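Local coordinates for protein CocE/NonD family hydrolase (Staphylococcus aureus subsp. aureus COL, PDB 3III) that probably hydrolyses ester or amide bonds as an alpha/beta-hydrolase of the CocE/NonD family, related to X-Pro dipeptidyl-peptidases, at residues Val452-Leu457 / Glu493-Ser499; Asp197-Glu201 / Trp475-Glu479; Asp419-Leu425 / Thr536-His542; Ser256-Leu262 / Ala285-Trp291. All blocks are in the same frame, centred on the assembly; numbering follows the deposited sequence.

Interaction 1: Val452-Leu457 / Glu493-Ser499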
# COMPACT_ATOMS: atom_id res chain seq x y z
N VAL A 452 8.22 -2.12 14.13
CA VAL A 452 7.31 -3.26 13.88
C VAL A 452 5.99 -2.80 13.29
O VAL A 452 5.52 -3.32 12.27
CB VAL A 452 7.02 -4.00 15.18
CG1 VAL A 452 5.82 -5.03 15.07
CG2 VAL A 452 8.27 -4.71 15.70
N ALA A 453 5.37 -1.85 13.97
CA ALA A 453 4.07 -1.29 13.54
C ALA A 453 3.95 0.17 13.96
O ALA A 453 4.51 0.61 14.96
CB ALA A 453 2.92 -2.13 14.14
N THR A 454 3.17 0.91 13.18
CA THR A 454 2.94 2.30 13.39
C THR A 454 1.42 2.58 13.35
O THR A 454 0.62 1.96 12.55
CB THR A 454 3.75 3.08 12.34
OG1 THR A 454 5.13 2.64 12.41
CG2 THR A 454 3.70 4.64 12.52
N GLY A 455 1.02 3.59 14.12
CA GLY A 455 -0.33 4.15 14.00
C GLY A 455 -0.44 5.59 14.50
O GLY A 455 0.43 6.07 15.20
N TRP A 456 -1.54 6.25 14.14
CA TRP A 456 -1.76 7.68 14.44
C TRP A 456 -3.21 7.98 14.80
O TRP A 456 -4.14 7.37 14.26
CB TRP A 456 -1.46 8.52 13.22
CG TRP A 456 -0.09 8.40 12.64
CD1 TRP A 456 0.96 9.26 12.85
CD2 TRP A 456 0.35 7.46 11.66
NE1 TRP A 456 2.04 8.87 12.12
CE2 TRP A 456 1.70 7.79 11.36
CE3 TRP A 456 -0.25 6.38 11.02
CZ2 TRP A 456 2.46 7.05 10.44
CZ3 TRP A 456 0.51 5.63 10.14
CH2 TRP A 456 1.87 5.99 9.85
N LEU A 457 -3.44 8.97 15.65
CA LEU A 457 -4.79 9.47 15.82
C LEU A 457 -4.83 10.92 16.31
O LEU A 457 -4.17 11.27 17.24
CB LEU A 457 -5.54 8.62 16.85
CG LEU A 457 -7.02 8.98 17.07
CD1 LEU A 457 -7.85 8.67 15.78
CD2 LEU A 457 -7.59 8.28 18.32
N GLU A 493 -8.85 4.68 20.84
CA GLU A 493 -8.29 3.43 20.33
C GLU A 493 -7.58 3.72 19.04
O GLU A 493 -8.19 4.27 18.10
CB GLU A 493 -9.39 2.41 20.08
CG GLU A 493 -10.06 2.04 21.37
CD GLU A 493 -11.18 1.06 21.22
OE1 GLU A 493 -11.13 0.19 20.33
OE2 GLU A 493 -12.10 1.12 22.06
N ILE A 494 -6.29 3.42 19.04
CA ILE A 494 -5.39 3.73 17.96
C ILE A 494 -5.14 2.49 17.13
O ILE A 494 -4.74 1.42 17.66
CB ILE A 494 -4.07 4.30 18.47
CG1 ILE A 494 -4.34 5.56 19.30
CG2 ILE A 494 -3.13 4.70 17.32
CD1 ILE A 494 -3.04 6.20 19.89
N GLU A 495 -5.41 2.62 15.82
CA GLU A 495 -5.14 1.54 14.81
C GLU A 495 -3.62 1.38 14.52
O GLU A 495 -3.05 2.15 13.75
CB GLU A 495 -5.91 1.85 13.51
CG GLU A 495 -5.78 0.82 12.36
CD GLU A 495 -6.51 1.27 11.09
OE1 GLU A 495 -6.87 2.45 10.99
OE2 GLU A 495 -6.78 0.42 10.20
N LEU A 496 -2.99 0.41 15.14
CA LEU A 496 -1.66 -0.05 14.67
C LEU A 496 -1.90 -0.88 13.37
O LEU A 496 -2.72 -1.77 13.35
CB LEU A 496 -0.88 -0.85 15.73
CG LEU A 496 -0.34 -0.13 16.94
CD1 LEU A 496 0.50 1.06 16.55
CD2 LEU A 496 -1.49 0.26 17.86
N LEU A 497 -1.21 -0.51 12.30
CA LEU A 497 -1.43 -1.09 11.01
C LEU A 497 -0.88 -2.50 11.01
O LEU A 497 -0.01 -2.84 11.85
CB LEU A 497 -0.77 -0.22 9.96
CG LEU A 497 -1.50 1.13 9.78
CD1 LEU A 497 -0.70 1.92 8.75
CD2 LEU A 497 -2.98 0.99 9.36
N PRO A 498 -1.40 -3.36 10.10
CA PRO A 498 -1.07 -4.80 10.13
C PRO A 498 0.44 -5.07 9.99
O PRO A 498 1.10 -4.44 9.15
CB PRO A 498 -1.80 -5.35 8.92
CG PRO A 498 -2.97 -4.38 8.71
CD PRO A 498 -2.44 -3.06 9.09
N SER A 499 0.93 -5.96 10.85
CA SER A 499 2.34 -6.33 10.92
C SER A 499 2.47 -7.83 11.28
O SER A 499 1.58 -8.40 11.83
CB SER A 499 3.04 -5.45 11.95
OG SER A 499 2.63 -5.75 13.25
O HOH W 1 -5.89 5.22 14.53
O HOH W 2 -3.48 4.51 12.54

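Interaction 2: Asp197-Glu201 / Trp475-Glu479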
# COMPACT_ATOMS: atom_id res chain seq x y z
N ASP A 197 -8.58 3.92 0.03
CA ASP A 197 -9.32 4.90 0.82
C ASP A 197 -8.39 6.06 1.11
O ASP A 197 -7.62 6.02 2.04
CB ASP A 197 -9.85 4.28 2.11
CG ASP A 197 -10.73 5.25 2.95
OD1 ASP A 197 -10.70 6.50 2.73
OD2 ASP A 197 -11.40 4.72 3.90
N MSE A 198 -8.41 7.06 0.25
CA MSE A 198 -7.42 8.12 0.32
C MSE A 198 -7.44 8.84 1.64
O MSE A 198 -6.37 9.19 2.15
CB MSE A 198 -7.61 9.14 -0.82
CG MSE A 198 -7.17 8.64 -2.13
SE MSE A 198 -7.37 10.02 -3.56
CE MSE A 198 -5.91 11.26 -2.91
N TYR A 199 -8.62 9.14 2.16
CA TYR A 199 -8.68 9.87 3.42
C TYR A 199 -7.94 9.15 4.57
O TYR A 199 -7.27 9.77 5.37
CB TYR A 199 -10.15 10.10 3.83
CG TYR A 199 -10.22 10.89 5.06
CD1 TYR A 199 -10.16 12.28 5.02
CD2 TYR A 199 -10.30 10.27 6.30
CE1 TYR A 199 -10.17 13.06 6.24
CE2 TYR A 199 -10.32 10.99 7.45
CZ TYR A 199 -10.27 12.39 7.43
OH TYR A 199 -10.26 13.09 8.63
N ARG A 200 -8.08 7.84 4.65
CA ARG A 200 -7.54 7.08 5.76
C ARG A 200 -6.14 6.63 5.53
O ARG A 200 -5.50 6.18 6.50
CB ARG A 200 -8.41 5.87 6.09
CG ARG A 200 -9.69 6.25 6.83
CD ARG A 200 -10.55 4.98 7.16
NE ARG A 200 -11.78 5.41 7.84
CZ ARG A 200 -12.82 5.95 7.24
NH1 ARG A 200 -12.82 6.09 5.93
NH2 ARG A 200 -13.86 6.36 7.96
N GLU A 201 -5.68 6.66 4.28
CA GLU A 201 -4.46 5.92 3.93
C GLU A 201 -3.31 6.76 3.44
O GLU A 201 -2.18 6.35 3.64
CB GLU A 201 -4.75 4.72 3.02
CG GLU A 201 -5.75 3.80 3.77
CD GLU A 201 -6.43 2.70 3.00
OE1 GLU A 201 -6.35 2.68 1.75
OE2 GLU A 201 -7.09 1.86 3.69
N TRP A 475 -12.04 1.41 13.89
CA TRP A 475 -12.44 2.13 12.71
C TRP A 475 -13.11 3.42 13.14
O TRP A 475 -14.14 3.39 13.84
CB TRP A 475 -13.40 1.29 11.89
CG TRP A 475 -13.53 1.70 10.44
CD1 TRP A 475 -14.13 2.80 9.95
CD2 TRP A 475 -13.10 0.94 9.30
NE1 TRP A 475 -14.10 2.81 8.56
CE2 TRP A 475 -13.43 1.68 8.15
CE3 TRP A 475 -12.44 -0.29 9.15
CZ2 TRP A 475 -13.17 1.22 6.88
CZ3 TRP A 475 -12.15 -0.74 7.87
CH2 TRP A 475 -12.53 0.02 6.75
N HIS A 476 -12.56 4.54 12.69
CA HIS A 476 -13.03 5.87 13.11
C HIS A 476 -13.92 6.43 12.04
O HIS A 476 -13.60 6.32 10.87
CB HIS A 476 -11.84 6.76 13.39
CG HIS A 476 -10.97 6.22 14.48
ND1 HIS A 476 -9.80 5.53 14.23
CD2 HIS A 476 -11.15 6.17 15.82
CE1 HIS A 476 -9.27 5.13 15.38
NE2 HIS A 476 -10.08 5.50 16.36
N LYS A 477 -15.07 6.98 12.44
CA LYS A 477 -16.00 7.60 11.52
C LYS A 477 -15.42 8.78 10.78
O LYS A 477 -15.70 8.97 9.59
CB LYS A 477 -17.27 8.05 12.25
CG LYS A 477 -18.11 6.94 12.79
CD LYS A 477 -19.31 7.57 13.47
CE LYS A 477 -20.28 6.54 13.94
NZ LYS A 477 -21.49 7.13 14.52
N HIS A 478 -14.64 9.61 11.50
CA HIS A 478 -14.09 10.86 10.94
C HIS A 478 -15.21 11.75 10.41
O HIS A 478 -15.05 12.44 9.40
CB HIS A 478 -13.03 10.58 9.86
CG HIS A 478 -11.78 9.93 10.38
ND1 HIS A 478 -10.89 10.57 11.20
CD2 HIS A 478 -11.27 8.69 10.17
CE1 HIS A 478 -9.88 9.77 11.47
NE2 HIS A 478 -10.10 8.61 10.88
N GLU A 479 -16.33 11.75 11.11
CA GLU A 479 -17.50 12.50 10.69
C GLU A 479 -17.56 13.90 11.32
O GLU A 479 -17.91 14.89 10.64
CB GLU A 479 -18.78 11.73 11.04
CG GLU A 479 -20.07 12.39 10.65
CD GLU A 479 -21.24 11.43 10.85
OE1 GLU A 479 -21.32 10.74 11.89
OE2 GLU A 479 -22.06 11.29 9.93
O HOH W 3 -10.68 4.57 10.36

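Interaction 3: Asp419-Leu425 / Thr536-His542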
# COMPACT_ATOMS: atom_id res chain seq x y z
N ASP A 419 -3.41 22.33 27.57
CA ASP A 419 -3.04 23.54 26.83
C ASP A 419 -3.58 23.63 25.43
O ASP A 419 -3.29 24.61 24.73
CB ASP A 419 -1.53 23.64 26.70
CG ASP A 419 -0.84 23.90 28.00
OD1 ASP A 419 -1.52 24.13 29.04
OD2 ASP A 419 0.41 23.91 27.97
N SER A 420 -4.35 22.64 25.00
CA SER A 420 -4.90 22.62 23.65
C SER A 420 -6.29 22.05 23.77
O SER A 420 -6.64 21.52 24.82
CB SER A 420 -4.04 21.73 22.77
OG SER A 420 -4.30 21.95 21.41
N ASP A 421 -7.08 22.15 22.71
CA ASP A 421 -8.37 21.50 22.67
C ASP A 421 -8.36 20.25 21.78
O ASP A 421 -9.41 19.77 21.39
CB ASP A 421 -9.45 22.47 22.19
CG ASP A 421 -9.29 22.85 20.74
OD1 ASP A 421 -8.25 22.59 20.07
OD2 ASP A 421 -10.24 23.49 20.26
N ASP A 422 -7.16 19.74 21.50
CA ASP A 422 -6.99 18.54 20.67
C ASP A 422 -5.58 17.99 20.87
O ASP A 422 -4.69 18.65 21.42
CB ASP A 422 -7.26 18.92 19.22
CG ASP A 422 -7.70 17.75 18.35
OD1 ASP A 422 -7.59 16.58 18.76
OD2 ASP A 422 -8.15 18.02 17.21
N MSE A 423 -5.39 16.74 20.46
CA MSE A 423 -4.12 16.07 20.60
C MSE A 423 -3.84 15.24 19.34
O MSE A 423 -4.72 14.58 18.82
CB MSE A 423 -4.15 15.11 21.80
CG MSE A 423 -4.53 15.80 23.07
SE MSE A 423 -4.96 14.47 24.47
CE MSE A 423 -3.08 13.83 24.91
N ASP A 424 -2.61 15.30 18.87
CA ASP A 424 -2.14 14.39 17.86
C ASP A 424 -1.27 13.34 18.53
O ASP A 424 -0.20 13.67 19.06
CB ASP A 424 -1.35 15.15 16.77
CG ASP A 424 -2.27 15.96 15.84
OD1 ASP A 424 -3.42 15.51 15.67
OD2 ASP A 424 -1.84 16.97 15.24
N LEU A 425 -1.71 12.07 18.45
CA LEU A 425 -1.01 10.96 19.10
C LEU A 425 -0.36 10.07 18.02
O LEU A 425 -0.99 9.71 17.01
CB LEU A 425 -1.97 10.12 19.93
CG LEU A 425 -2.79 10.76 21.07
CD1 LEU A 425 -3.83 9.76 21.66
CD2 LEU A 425 -1.88 11.23 22.13
N THR A 536 0.39 20.24 13.26
CA THR A 536 -0.05 19.55 14.48
C THR A 536 -0.94 20.47 15.32
O THR A 536 -0.74 21.68 15.31
CB THR A 536 1.17 19.09 15.36
OG1 THR A 536 0.70 18.33 16.46
CG2 THR A 536 1.91 20.31 15.92
N VAL A 537 -1.89 19.88 16.06
CA VAL A 537 -2.71 20.57 17.11
C VAL A 537 -2.08 20.55 18.51
O VAL A 537 -2.62 21.13 19.45
CB VAL A 537 -4.11 19.90 17.28
CG1 VAL A 537 -4.94 20.03 16.01
CG2 VAL A 537 -3.96 18.40 17.71
N ASN A 538 -0.95 19.87 18.65
CA ASN A 538 -0.28 19.71 19.93
C ASN A 538 0.26 20.98 20.58
O ASN A 538 0.93 21.81 19.97
CB ASN A 538 0.85 18.68 19.83
CG ASN A 538 0.31 17.27 19.75
OD1 ASN A 538 -0.82 17.03 20.14
ND2 ASN A 538 1.10 16.33 19.24
N LYS A 539 -0.01 21.11 21.86
CA LYS A 539 0.62 22.15 22.67
C LYS A 539 0.74 21.61 24.08
O LYS A 539 -0.24 21.14 24.66
CB LYS A 539 -0.20 23.45 22.63
CG LYS A 539 0.51 24.65 23.29
CD LYS A 539 -0.42 25.89 23.37
CE LYS A 539 0.07 26.93 24.39
NZ LYS A 539 1.31 27.48 23.84
N GLY A 540 1.95 21.66 24.62
CA GLY A 540 2.14 21.38 26.05
C GLY A 540 2.06 19.91 26.38
O GLY A 540 2.35 19.07 25.53
N MSE A 541 1.70 19.61 27.62
CA MSE A 541 1.79 18.25 28.13
C MSE A 541 0.62 17.42 27.66
O MSE A 541 -0.49 17.89 27.60
CB MSE A 541 1.81 18.23 29.65
CG MSE A 541 3.01 18.96 30.24
SE MSE A 541 4.69 17.99 29.88
CE MSE A 541 5.82 19.66 29.88
N HIS A 542 0.93 16.19 27.28
CA HIS A 542 -0.07 15.17 27.09
C HIS A 542 -0.06 14.28 28.31
O HIS A 542 1.01 13.86 28.75
CB HIS A 542 0.20 14.32 25.86
CG HIS A 542 -0.10 15.00 24.55
ND1 HIS A 542 -0.04 14.35 23.35
CD2 HIS A 542 -0.50 16.27 24.28
CE1 HIS A 542 -0.40 15.18 22.38
NE2 HIS A 542 -0.70 16.35 22.93
O HOH W 4 1.28 21.78 29.47
O HOH W 5 -1.47 20.42 27.83
O HOH W 6 -2.18 18.82 22.65

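Interaction 4: Ser256-Leu262 / Ala285-Trp291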
# COMPACT_ATOMS: atom_id res chain seq x y z
N SER A 256 -16.63 -4.20 -1.74
CA SER A 256 -17.51 -5.34 -1.76
C SER A 256 -18.22 -5.57 -3.10
O SER A 256 -18.87 -6.59 -3.32
CB SER A 256 -18.53 -5.22 -0.63
OG SER A 256 -19.42 -4.16 -0.87
N GLN A 257 -18.16 -4.59 -3.98
CA GLN A 257 -18.58 -4.76 -5.37
C GLN A 257 -17.63 -5.60 -6.20
O GLN A 257 -17.98 -6.05 -7.31
CB GLN A 257 -18.72 -3.40 -6.01
CG GLN A 257 -19.86 -2.54 -5.36
CD GLN A 257 -20.06 -1.19 -6.01
OE1 GLN A 257 -19.50 -0.88 -7.06
NE2 GLN A 257 -20.89 -0.38 -5.40
N ILE A 258 -16.40 -5.77 -5.72
CA ILE A 258 -15.40 -6.52 -6.54
C ILE A 258 -15.71 -8.02 -6.51
O ILE A 258 -15.80 -8.65 -5.41
CB ILE A 258 -13.98 -6.26 -6.06
CG1 ILE A 258 -13.64 -4.80 -6.27
CG2 ILE A 258 -12.98 -7.17 -6.74
CD1 ILE A 258 -12.26 -4.44 -5.69
N LYS A 259 -15.87 -8.59 -7.69
CA LYS A 259 -16.05 -10.04 -7.85
C LYS A 259 -14.94 -10.80 -8.59
O LYS A 259 -14.94 -12.05 -8.66
CB LYS A 259 -17.38 -10.29 -8.58
CG LYS A 259 -18.56 -9.71 -7.83
CD LYS A 259 -19.82 -9.75 -8.74
CE LYS A 259 -21.11 -9.67 -7.91
NZ LYS A 259 -22.28 -9.24 -8.77
N THR A 260 -14.03 -10.04 -9.20
CA THR A 260 -12.98 -10.57 -10.10
C THR A 260 -11.96 -11.44 -9.33
O THR A 260 -11.56 -11.10 -8.25
CB THR A 260 -12.23 -9.37 -10.76
OG1 THR A 260 -13.18 -8.56 -11.49
CG2 THR A 260 -11.10 -9.80 -11.70
N PRO A 261 -11.55 -12.59 -9.91
CA PRO A 261 -10.48 -13.35 -9.31
C PRO A 261 -9.26 -12.47 -9.00
O PRO A 261 -8.83 -11.66 -9.84
CB PRO A 261 -10.13 -14.38 -10.38
CG PRO A 261 -11.42 -14.64 -11.10
CD PRO A 261 -12.11 -13.26 -11.10
N LEU A 262 -8.71 -12.66 -7.83
CA LEU A 262 -7.87 -11.67 -7.17
C LEU A 262 -6.62 -12.26 -6.51
O LEU A 262 -6.72 -13.20 -5.75
CB LEU A 262 -8.74 -10.97 -6.08
CG LEU A 262 -8.02 -10.12 -5.04
CD1 LEU A 262 -7.36 -8.92 -5.76
CD2 LEU A 262 -9.01 -9.56 -4.00
N ALA A 285 -13.24 -7.55 -0.64
CA ALA A 285 -13.63 -8.01 -1.97
C ALA A 285 -14.62 -9.20 -1.82
O ALA A 285 -14.39 -10.13 -1.01
CB ALA A 285 -12.38 -8.41 -2.81
N ALA A 286 -15.66 -9.20 -2.66
CA ALA A 286 -16.65 -10.27 -2.71
C ALA A 286 -16.17 -11.46 -3.55
O ALA A 286 -16.77 -12.50 -3.54
CB ALA A 286 -18.03 -9.74 -3.23
N SER A 287 -15.06 -11.29 -4.24
CA SER A 287 -14.47 -12.33 -5.10
C SER A 287 -14.47 -13.73 -4.48
O SER A 287 -13.94 -13.92 -3.41
CB SER A 287 -13.04 -11.92 -5.43
OG SER A 287 -13.01 -10.62 -6.01
N GLU A 288 -15.04 -14.72 -5.17
CA GLU A 288 -15.06 -16.08 -4.65
C GLU A 288 -13.66 -16.72 -4.72
O GLU A 288 -13.39 -17.71 -4.01
CB GLU A 288 -16.08 -16.91 -5.45
CG GLU A 288 -17.50 -16.62 -5.05
CD GLU A 288 -18.56 -17.26 -5.98
OE1 GLU A 288 -18.23 -18.11 -6.84
OE2 GLU A 288 -19.74 -16.88 -5.85
N GLU A 289 -12.78 -16.17 -5.55
CA GLU A 289 -11.47 -16.74 -5.81
C GLU A 289 -10.45 -15.62 -5.53
O GLU A 289 -10.27 -14.74 -6.37
CB GLU A 289 -11.39 -17.20 -7.26
CG GLU A 289 -12.45 -18.26 -7.63
CD GLU A 289 -12.39 -18.74 -9.09
OE1 GLU A 289 -12.99 -18.12 -10.01
OE2 GLU A 289 -11.79 -19.76 -9.33
N LYS A 290 -9.87 -15.61 -4.34
CA LYS A 290 -8.93 -14.57 -3.96
C LYS A 290 -7.80 -15.11 -3.10
O LYS A 290 -7.99 -16.04 -2.31
CB LYS A 290 -9.67 -13.43 -3.28
CG LYS A 290 -10.46 -13.79 -2.03
CD LYS A 290 -10.95 -12.49 -1.31
CE LYS A 290 -11.76 -12.80 -0.09
NZ LYS A 290 -12.38 -11.54 0.56
N TRP A 291 -6.62 -14.52 -3.29
CA TRP A 291 -5.40 -14.91 -2.59
C TRP A 291 -4.66 -13.69 -2.14
O TRP A 291 -4.69 -12.65 -2.81
CB TRP A 291 -4.50 -15.72 -3.55
CG TRP A 291 -5.08 -17.08 -3.84
CD1 TRP A 291 -4.80 -18.25 -3.18
CD2 TRP A 291 -6.06 -17.40 -4.82
NE1 TRP A 291 -5.56 -19.26 -3.69
CE2 TRP A 291 -6.35 -18.76 -4.69
CE3 TRP A 291 -6.75 -16.66 -5.79
CZ2 TRP A 291 -7.27 -19.43 -5.52
CZ3 TRP A 291 -7.68 -17.35 -6.63
CH2 TRP A 291 -7.92 -18.69 -6.47
O HOH W 7 -16.74 -13.81 -7.48
O HOH W 8 -13.48 -14.51 -7.93

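Interaction 1: Val452-Leu457 / Glu493-Ser499
Leu496 CG lies opposite its own carbonyl carbon (chi1 -70°), and from there the branch CD1 reaches over the backbone of the other strand, 3.5 Å from Gly455 N. Ile494 is turned so that its CG2 branch, set beside the carbonyl carbon, faces the same chain one peptide further on, with CG2 3.9 Å from Trp456 N. Leu497 meets an aromatic group: its CD1 approaches the rim of the indole near the ring plane, 4.1 Å from Trp456 CZ3, and the two side chains cross at about a right angle. Thr454 CG2 lies over one face of this indole, and Glu517 accepts from its NE1. The backbones join directly through Leu497 N, which donates to Thr454 O at 3.1 Å with an angle of 168° at the hydrogen; the donor approaches from above the carbonyl plane. The segments 453-457 and 493-499 run at 152° to each other, close to antiparallel; their parent strands belong to different antiparallel sheets of the C-terminal domain, 447-458 to a five-stranded sheet and 490-503 to an eight-stranded one, consistent with a beta sandwich. A classic beta bulge at Val452 and Ala453, both facing Ile429, begins the first segment. Beyond the direct bond, water completes the pairing. One water donates to Trp456 O at 2.8 Å and accepts from Glu495 N; a second donates to Glu495 O at 2.7 Å and accepts from Trp456 N. Gly455, without a side chain, brings CA to 3.4 Å from Glu495 O. At the other end Ser499 CB lies 3.3 Å from Val452 O.

Interaction 2: Asp197-Glu201 / Trp475-Glu479
Arg200 NH2 donates to His476 O at 2.9 Å with an angle of 169° at the hydrogen. The guanidinium is used at its edge, and the donor lies in the carbonyl plane of His476. Over one face of the guanidinium, toward its rim, lies the indole NE1 of Trp475, 3.6 Å from Arg200 NE, with the planes 37° apart. Beside this pair, the rim of Tyr199 points at the face of His478 in a T-shaped arrangement: CE2 of Tyr199 is 3.4 Å from CG of His478, and the rings are 64° apart. His476 CB lies over the other face of the His478 imidazole. A water forms the next link, accepting from Arg200 NE at 2.9 Å and from His476 N at 3.0 Å. The start of its own helix also positions the arginine: its chain is extended from CG to NE, and NH1 forms a salt bridge with Asp197 OD2 at 2.8 Å, on the syn side of that carboxylate. Asp197, the N-cap residue, is itself bound through its backbone N to Glu201 OE1, and Gln252 also donates to its OD2. Farther out, Tyr199 OH bonds to Pro242 O and His478 ND1 to His461 ND1, while Phe244 makes a cation-pi contact with Arg200. The contact thus joins the S15 hydrolase part to a loop of the C-terminal part. Chemically, the guanidinium spends one nitrogen on a carboxylate, one on a neutral carbonyl and one on water, so its charge is probably balanced chiefly from within its own segment.

Interaction 3: Asp419-Leu425 / Thr536-His542
Asp424 projects into the loop that carries Thr536 and Asn538. Its CB lies 3.7 Å from Asn538 ND2, and CG is 3.5 Å from Val537 CG2, a methyl that also packs against the peptide between Asp422 and Met423. At the tip, OD2 accepts from Val537 N at 3.0 Å, met from well above the carboxylate plane, and lies 3.1 Å from Thr536 OG1; the other oxygen, OD1, forms a salt bridge with Arg458. Thr536 OG1 accepts from Asn538 N, closing an ST turn. Asn538 binds the Asp424 backbone with both ends of its amide: OD1 accepts from Asp424 N at 2.8 Å, and ND2 donates to Asp424 O at 3.0 Å along a lone pair. Nearby, the selenomethionine Met423 folds at chi3 (74°) to set CE over the His542 face, 3.5 Å from the ring centroid, a CH-pi contact. Farther back along the first segment, Ser420 OG donates to Val537 O at 2.7 Å. Leu425 pairs with Leu457 of strand 447-458, His542 with Tyr384 of strand 380-385, and Met423 packs on strand 408-417, which places the contact where strands 424-432 and 541-546, one from each C-terminal sheet, begin.

Interaction 4: Ser256-Leu262 / Ala285-Trp291
Leu262 and Lys290 form a parallel beta bridge, and the tight part of the contact is built around it. Leu262 N donates to Glu289 O at 3.0 Å, and Trp291 N donates to Leu262 O at 2.8 Å. Leu262 extends CG away from its backbone N (chi1 166°), which brings CD2 to 3.8 Å from Ala285 CB, while its CB meets Lys290 CB at the same distance. Ser287 OG reaches the other strand's approach loop, donating to Thr260 O at 2.7 Å from above the carbonyl plane (42° out of it), and Ile258 CG2 lies 3.5 Å from that hydroxyl. Toward solvent the fit becomes less direct. The exposed Ala286 offers its N to Ile258 O, but only in a weak bond (123° at the hydrogen). Lys259 O receives two waters, which accept in turn from Glu288 N and Glu289 N, so here water fills the place of direct pairing. Lys290 turns its NZ back to Ala285 O at 2.9 Å and to Phe282 O in the last turn of helix 275-284. That helix connects strands 262-267 and 290-295, neighbours and parallel in the large mixed sheet, as in a beta-alpha-beta crossover of the alpha/beta-hydrolase fold. Helix 170-179 packs on Ile258 and Leu262, and helix 306-319 on Pro261 and Trp291.

How the interactions relate
From the N terminus, segment 197-201 opens interaction 2, and before it closes the chain completes interaction 4, whose 256-262 and 285-291 segments form a short nested loop inside the hydrolase part. Segment 419-425 then opens interaction 3, and 452-457 opens interaction 1. The loop at 475-479 closes interaction 2, so it crosses both; 493-499 closes interaction 1, nested within interaction 3, which 536-542 closes last. Interactions 1 and 3 join at the neighbouring strands 447-458 and 424-432, and Ile494 CD1 packs on Leu425 CD1. Interaction 2 brings His476 against Glu493 and Leu457 of interaction 1, tying the hydrolase part to the C-terminal sheets.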